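Local coordinates for protein N5-Carboxyaminoimidazole ribonucleotide synthetase (Staphylococcus aureus subsp. aureus, PDB 3ORQ) that uses ATP to carboxylate 5-aminoimidazole ribonucleotide with bicarbonate, giving N5-carboxyaminoimidazole ribonucleotide in purine biosynthesis, at residues 144-154 and 177-188. Sequence-based numbering, arbitrary orientation.
Sequences LGYPFIVKTRF and LIETSECVAEKY. With ADP (adenosine-5'-diphosphate), chain D.
Lys151 and Glu186 meet at the N6/N7 edge of the adenine of ADP, on neighbouring antiparallel strands, 148-152 and 183-187, of the small four-stranded sheet of the ATP-grasp domain. Backbone bonds zip the pair together: Lys151 and Val184 exchange two, Lys151 N to Val184 O and Val184 N to Lys151 O, both 2.8 Å, and Ile149 and Glu186 exchange two more. The tight part is the sheet face turned from the nucleotide. There a chi1 of -172° sets Val150 CG1 opposite the backbone N and against Cys183 CB at 3.6 Å, where it also meets Ile178 CD1, while the methyl of Ala185 is shared by Leu144 CD1 and the Phe148 ring; helix 136-143 packs on Phe148 and Ile178. On the nucleotide face, the extended Lys151 chain carries NZ into a salt bridge with Glu186 OE1 (2.7 Å), which it meets from above the carboxylate plane, and into hydrogen bonds with ADP N7 and O1A. Glu186 OE1 has a second cationic partner in Lys115, and OE2 accepts from ADP N6 at 2.8 Å, as does Lys187 O. Tyr188 lays one ring face on adenine, its CE1 3.5 Å from ADP C2, while Ile149 CG2 touches the edge of the tyrosine ring. The ends of the contact are looser and more exposed. At one, Arg153 NH1 forms a salt bridge with Glu182 OE2 (2.9 Å), guanidinium and carboxylate planes 5° apart, and Arg153 NE also pairs with Asp110; at the other, Lys187 NZ reaches a lone pair of Leu144 O, three residues before Pro147, whose preceding peptide bond is cis. Adenine is thus read through N6 and N7, and Lys151 ties base to alpha-phosphate; the two cations around Glu186 probably keep it ionised as the acceptor for N6.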
loop_
_atom_site.group_PDB
_atom_site.type_symbol
_atom_site.label_atom_id
_atom_site.label_comp_id
_atom_site.label_asym_id
_atom_site.label_seq_id
_atom_site.Cartn_x
_atom_site.Cartn_y
_atom_site.Cartn_z
ATOM N N LEU A 144 35.392 27.387 15.971
ATOM C CA LEU A 144 34.195 27.487 15.119
ATOM C C LEU A 144 33.642 28.920 15.124
ATOM O O LEU A 144 33.144 29.408 14.106
ATOM C CB LEU A 144 33.108 26.531 15.599
ATOM C CG LEU A 144 33.378 25.090 16.045
ATOM C CD1 LEU A 144 32.261 24.663 16.993
ATOM C CD2 LEU A 144 33.483 24.099 14.879
ATOM N N GLY A 145 33.733 29.583 16.281
ATOM C CA GLY A 145 33.192 30.932 16.456
ATOM C C GLY A 145 31.678 30.983 16.597
ATOM O O GLY A 145 30.984 29.973 16.385
ATOM N N TYR A 146 31.168 32.160 16.970
ATOM C CA TYR A 146 29.728 32.428 16.978
ATOM C C TYR A 146 29.204 32.707 15.558
ATOM O O TYR A 146 29.847 33.443 14.797
ATOM C CB TYR A 146 29.411 33.627 17.858
ATOM C CG TYR A 146 29.774 33.467 19.319
ATOM C CD1 TYR A 146 29.237 32.437 20.089
ATOM C CD2 TYR A 146 30.641 34.364 19.937
ATOM C CE1 TYR A 146 29.571 32.301 21.435
ATOM C CE2 TYR A 146 30.978 34.231 21.268
ATOM C CZ TYR A 146 30.441 33.204 22.017
ATOM O OH TYR A 146 30.784 33.083 23.349
ATOM N N PRO A 147 28.044 32.120 15.191
ATOM C CA PRO A 147 27.239 31.187 15.990
ATOM C C PRO A 147 27.706 29.743 15.844
ATOM O O PRO A 147 28.465 29.433 14.928
ATOM C CB PRO A 147 25.824 31.344 15.411
ATOM C CG PRO A 147 25.947 32.297 14.222
ATOM C CD PRO A 147 27.397 32.421 13.903
ATOM N N PHE A 148 27.274 28.892 16.776
ATOM C CA PHE A 148 27.499 27.440 16.727
ATOM C C PHE A 148 26.478 26.691 17.596
ATOM O O PHE A 148 25.819 27.276 18.463
ATOM C CB PHE A 148 28.939 27.059 17.116
ATOM C CG PHE A 148 29.238 27.186 18.586
ATOM C CD1 PHE A 148 29.576 28.425 19.142
ATOM C CD2 PHE A 148 29.211 26.065 19.414
ATOM C CE1 PHE A 148 29.853 28.546 20.498
ATOM C CE2 PHE A 148 29.492 26.175 20.779
ATOM C CZ PHE A 148 29.818 27.423 21.317
ATOM N N ILE A 149 26.348 25.392 17.351
ATOM C CA ILE A 149 25.317 24.613 18.022
ATOM C C ILE A 149 25.875 23.347 18.656
ATOM O O ILE A 149 26.642 22.633 18.035
ATOM C CB ILE A 149 24.125 24.316 17.057
ATOM C CG1 ILE A 149 23.084 23.421 17.724
ATOM C CG2 ILE A 149 24.630 23.715 15.772
ATOM C CD1 ILE A 149 21.678 23.616 17.150
ATOM N N VAL A 150 25.485 23.097 19.901
ATOM C CA VAL A 150 25.883 21.892 20.649
ATOM C C VAL A 150 24.776 20.808 20.612
ATOM O O VAL A 150 23.625 21.099 20.921
ATOM C CB VAL A 150 26.212 22.256 22.105
ATOM C CG1 VAL A 150 26.795 21.076 22.824
ATOM C CG2 VAL A 150 27.196 23.415 22.131
ATOM N N LYS A 151 25.131 19.587 20.191
ATOM C CA LYS A 151 24.195 18.449 20.137
ATOM C C LYS A 151 24.692 17.300 21.004
ATOM O O LYS A 151 25.892 17.017 21.017
ATOM C CB LYS A 151 23.987 17.937 18.697
ATOM C CG LYS A 151 23.653 19.007 17.669
ATOM C CD LYS A 151 23.682 18.469 16.227
ATOM C CE LYS A 151 23.356 19.568 15.238
ATOM N NZ LYS A 151 23.439 19.091 13.812
ATOM N N THR A 152 23.775 16.638 21.718
ATOM C CA THR A 152 24.114 15.376 22.381
ATOM C C THR A 152 24.533 14.396 21.301
ATOM O O THR A 152 24.026 14.435 20.172
ATOM C CB THR A 152 22.965 14.783 23.297
ATOM O OG1 THR A 152 21.983 14.086 22.525
ATOM C CG2 THR A 152 22.280 15.865 24.089
ATOM N N ARG A 153 25.478 13.530 21.621
ATOM C CA ARG A 153 25.957 12.629 20.604
ATOM C C ARG A 153 25.247 11.275 20.568
ATOM O O ARG A 153 25.446 10.495 19.619
ATOM C CB ARG A 153 27.482 12.498 20.631
ATOM C CG ARG A 153 28.070 12.038 21.899
ATOM C CD ARG A 153 29.573 12.277 21.870
ATOM N NE ARG A 153 30.260 11.153 21.238
ATOM C CZ ARG A 153 31.432 10.675 21.643
ATOM N NH1 ARG A 153 32.043 11.235 22.681
ATOM N NH2 ARG A 153 31.984 9.635 21.018
ATOM N N PHE A 154 24.398 11.020 21.566
ATOM C CA PHE A 154 23.707 9.734 21.650
ATOM C C PHE A 154 22.187 9.731 21.543
ATOM O O PHE A 154 21.634 8.990 20.725
ATOM C CB PHE A 154 24.189 8.947 22.859
ATOM C CG PHE A 154 25.558 8.373 22.670
ATOM C CD1 PHE A 154 25.733 7.174 21.967
ATOM C CD2 PHE A 154 26.679 9.047 23.155
ATOM C CE1 PHE A 154 27.003 6.644 21.768
ATOM C CE2 PHE A 154 27.958 8.526 22.959
ATOM C CZ PHE A 154 28.120 7.321 22.262
ATOM N N LEU A 177 23.757 21.305 29.330
ATOM C CA LEU A 177 23.565 20.089 28.534
ATOM C C LEU A 177 24.809 19.182 28.597
ATOM O O LEU A 177 24.700 17.957 28.683
ATOM C CB LEU A 177 23.193 20.449 27.090
ATOM C CG LEU A 177 22.785 19.345 26.099
ATOM C CD1 LEU A 177 21.336 18.904 26.307
ATOM C CD2 LEU A 177 22.996 19.804 24.664
ATOM N N ILE A 178 25.983 19.805 28.589
ATOM C CA ILE A 178 27.256 19.091 28.578
ATOM C C ILE A 178 27.565 18.422 29.924
ATOM O O ILE A 178 28.227 17.381 29.966
ATOM C CB ILE A 178 28.385 20.032 28.122
ATOM C CG1 ILE A 178 28.172 20.374 26.643
ATOM C CG2 ILE A 178 29.762 19.403 28.342
ATOM C CD1 ILE A 178 28.507 21.795 26.272
ATOM N N GLU A 179 27.060 19.007 31.011
ATOM C CA GLU A 179 27.177 18.416 32.346
ATOM C C GLU A 179 26.414 17.087 32.473
ATOM O O GLU A 179 26.642 16.326 33.410
ATOM C CB GLU A 179 26.710 19.408 33.417
ATOM C CG GLU A 179 27.690 20.553 33.680
ATOM C CD GLU A 179 27.090 21.683 34.526
ATOM O OE1 GLU A 179 26.188 21.419 35.357
ATOM O OE2 GLU A 179 27.531 22.845 34.362
ATOM N N THR A 180 25.525 16.803 31.521
ATOM C CA THR A 180 24.710 15.584 31.564
ATOM C C THR A 180 24.981 14.590 30.424
ATOM O O THR A 180 24.535 13.448 30.483
ATOM C CB THR A 180 23.190 15.895 31.558
ATOM O OG1 THR A 180 22.668 15.713 30.238
ATOM C CG2 THR A 180 22.899 17.316 32.039
ATOM N N SER A 181 25.691 15.020 29.385
ATOM C CA SER A 181 25.929 14.153 28.230
ATOM C C SER A 181 27.083 14.650 27.368
ATOM O O SER A 181 27.230 15.857 27.154
ATOM C CB SER A 181 24.652 14.012 27.388
ATOM O OG SER A 181 24.871 13.186 26.261
ATOM N N GLU A 182 27.904 13.709 26.902
ATOM C CA GLU A 182 28.984 14.009 25.969
ATOM C C GLU A 182 28.370 14.590 24.703
ATOM O O GLU A 182 27.384 14.055 24.176
ATOM C CB GLU A 182 29.792 12.750 25.629
ATOM C CG GLU A 182 30.544 12.116 26.803
ATOM C CD GLU A 182 31.530 11.013 26.373
ATOM O OE1 GLU A 182 32.550 10.825 27.084
ATOM O OE2 GLU A 182 31.287 10.336 25.342
ATOM N N CYS A 183 28.945 15.679 24.212
ATOM C CA CYS A 183 28.347 16.397 23.095
ATOM C C CYS A 183 29.277 16.642 21.914
ATOM O O CYS A 183 30.474 16.344 21.972
ATOM C CB CYS A 183 27.793 17.724 23.585
ATOM S SG CYS A 183 26.276 17.559 24.500
ATOM N N VAL A 184 28.702 17.168 20.833
ATOM C CA VAL A 184 29.479 17.675 19.707
ATOM C C VAL A 184 29.046 19.101 19.418
ATOM O O VAL A 184 27.867 19.428 19.555
ATOM C CB VAL A 184 29.263 16.902 18.404
ATOM C CG1 VAL A 184 30.390 17.234 17.444
ATOM C CG2 VAL A 184 29.206 15.397 18.623
ATOM N N ALA A 185 29.997 19.941 19.012
ATOM C CA ALA A 185 29.670 21.269 18.480
ATOM C C ALA A 185 30.039 21.410 16.988
ATOM O O ALA A 185 30.963 20.769 16.502
ATOM C CB ALA A 185 30.306 22.354 19.329
ATOM N N GLU A 186 29.282 22.233 16.268
ATOM C CA GLU A 186 29.466 22.426 14.828
ATOM C C GLU A 186 28.983 23.835 14.464
ATOM O O GLU A 186 28.114 24.391 15.141
ATOM C CB GLU A 186 28.685 21.362 14.026
ATOM C CG GLU A 186 27.208 21.315 14.372
ATOM C CD GLU A 186 26.377 20.437 13.460
ATOM O OE1 GLU A 186 26.134 19.268 13.867
ATOM O OE2 GLU A 186 25.951 20.916 12.356
ATOM N N LYS A 187 29.549 24.418 13.414
ATOM C CA LYS A 187 29.134 25.756 12.973
ATOM C C LYS A 187 27.611 25.859 12.727
ATOM O O LYS A 187 27.003 25.008 12.026
ATOM C CB LYS A 187 29.876 26.143 11.682
ATOM C CG LYS A 187 31.289 26.723 11.859
ATOM C CD LYS A 187 31.920 27.044 10.488
ATOM C CE LYS A 187 33.296 27.752 10.604
ATOM N NZ LYS A 187 33.179 29.191 10.942
ATOM N N TYR A 188 26.997 26.917 13.268
ATOM C CA TYR A 188 25.611 27.222 12.886
ATOM C C TYR A 188 25.615 28.028 11.577
ATOM O O TYR A 188 26.090 29.184 11.532
ATOM C CB TYR A 188 24.854 27.943 13.990
ATOM C CG TYR A 188 23.362 28.022 13.750
ATOM C CD1 TYR A 188 22.530 26.919 14.015
ATOM C CD2 TYR A 188 22.772 29.206 13.273
ATOM C CE1 TYR A 188 21.143 26.982 13.796
ATOM C CE2 TYR A 188 21.389 29.286 13.052
ATOM C CZ TYR A 188 20.581 28.168 13.318
ATOM O OH TYR A 188 19.219 28.233 13.113
HETATM P PB ADP D . 17.916 15.584 14.524
HETATM O O1B ADP D . 18.898 14.455 14.349
HETATM O O2B ADP D . 16.869 15.805 13.468
HETATM O O3B ADP D . 17.358 15.614 15.920
HETATM P PA ADP D . 19.609 17.466 13.226
HETATM O O1A ADP D . 21.073 17.471 13.588
HETATM O O2A ADP D . 19.174 16.738 11.979
HETATM O O3A ADP D . 18.765 16.950 14.507
HETATM O "O5'" ADP D . 19.050 18.967 13.116
HETATM C "C5'" ADP D . 17.662 19.241 13.048
HETATM C "C4'" ADP D . 17.464 20.581 12.361
HETATM O "O4'" ADP D . 18.154 21.639 13.075
HETATM C "C3'" ADP D . 18.015 20.606 10.933
HETATM O "O3'" ADP D . 17.092 20.143 9.941
HETATM C "C2'" ADP D . 18.338 22.080 10.741
HETATM O "O2'" ADP D . 17.220 22.769 10.213
HETATM C "C1'" ADP D . 18.681 22.590 12.136
HETATM N N9 ADP D . 20.158 22.535 12.192
HETATM C C8 ADP D . 20.880 21.508 12.689
HETATM N N7 ADP D . 22.212 21.726 12.563
HETATM C C5 ADP D . 22.332 22.947 11.982
HETATM C C6 ADP D . 23.476 23.804 11.576
HETATM N N6 ADP D . 24.747 23.360 11.778
HETATM N N1 ADP D . 23.185 24.991 10.993
HETATM C C2 ADP D . 21.913 25.410 10.786
HETATM N N3 ADP D . 20.822 24.684 11.129
HETATM C C4 ADP D . 20.982 23.469 11.723
#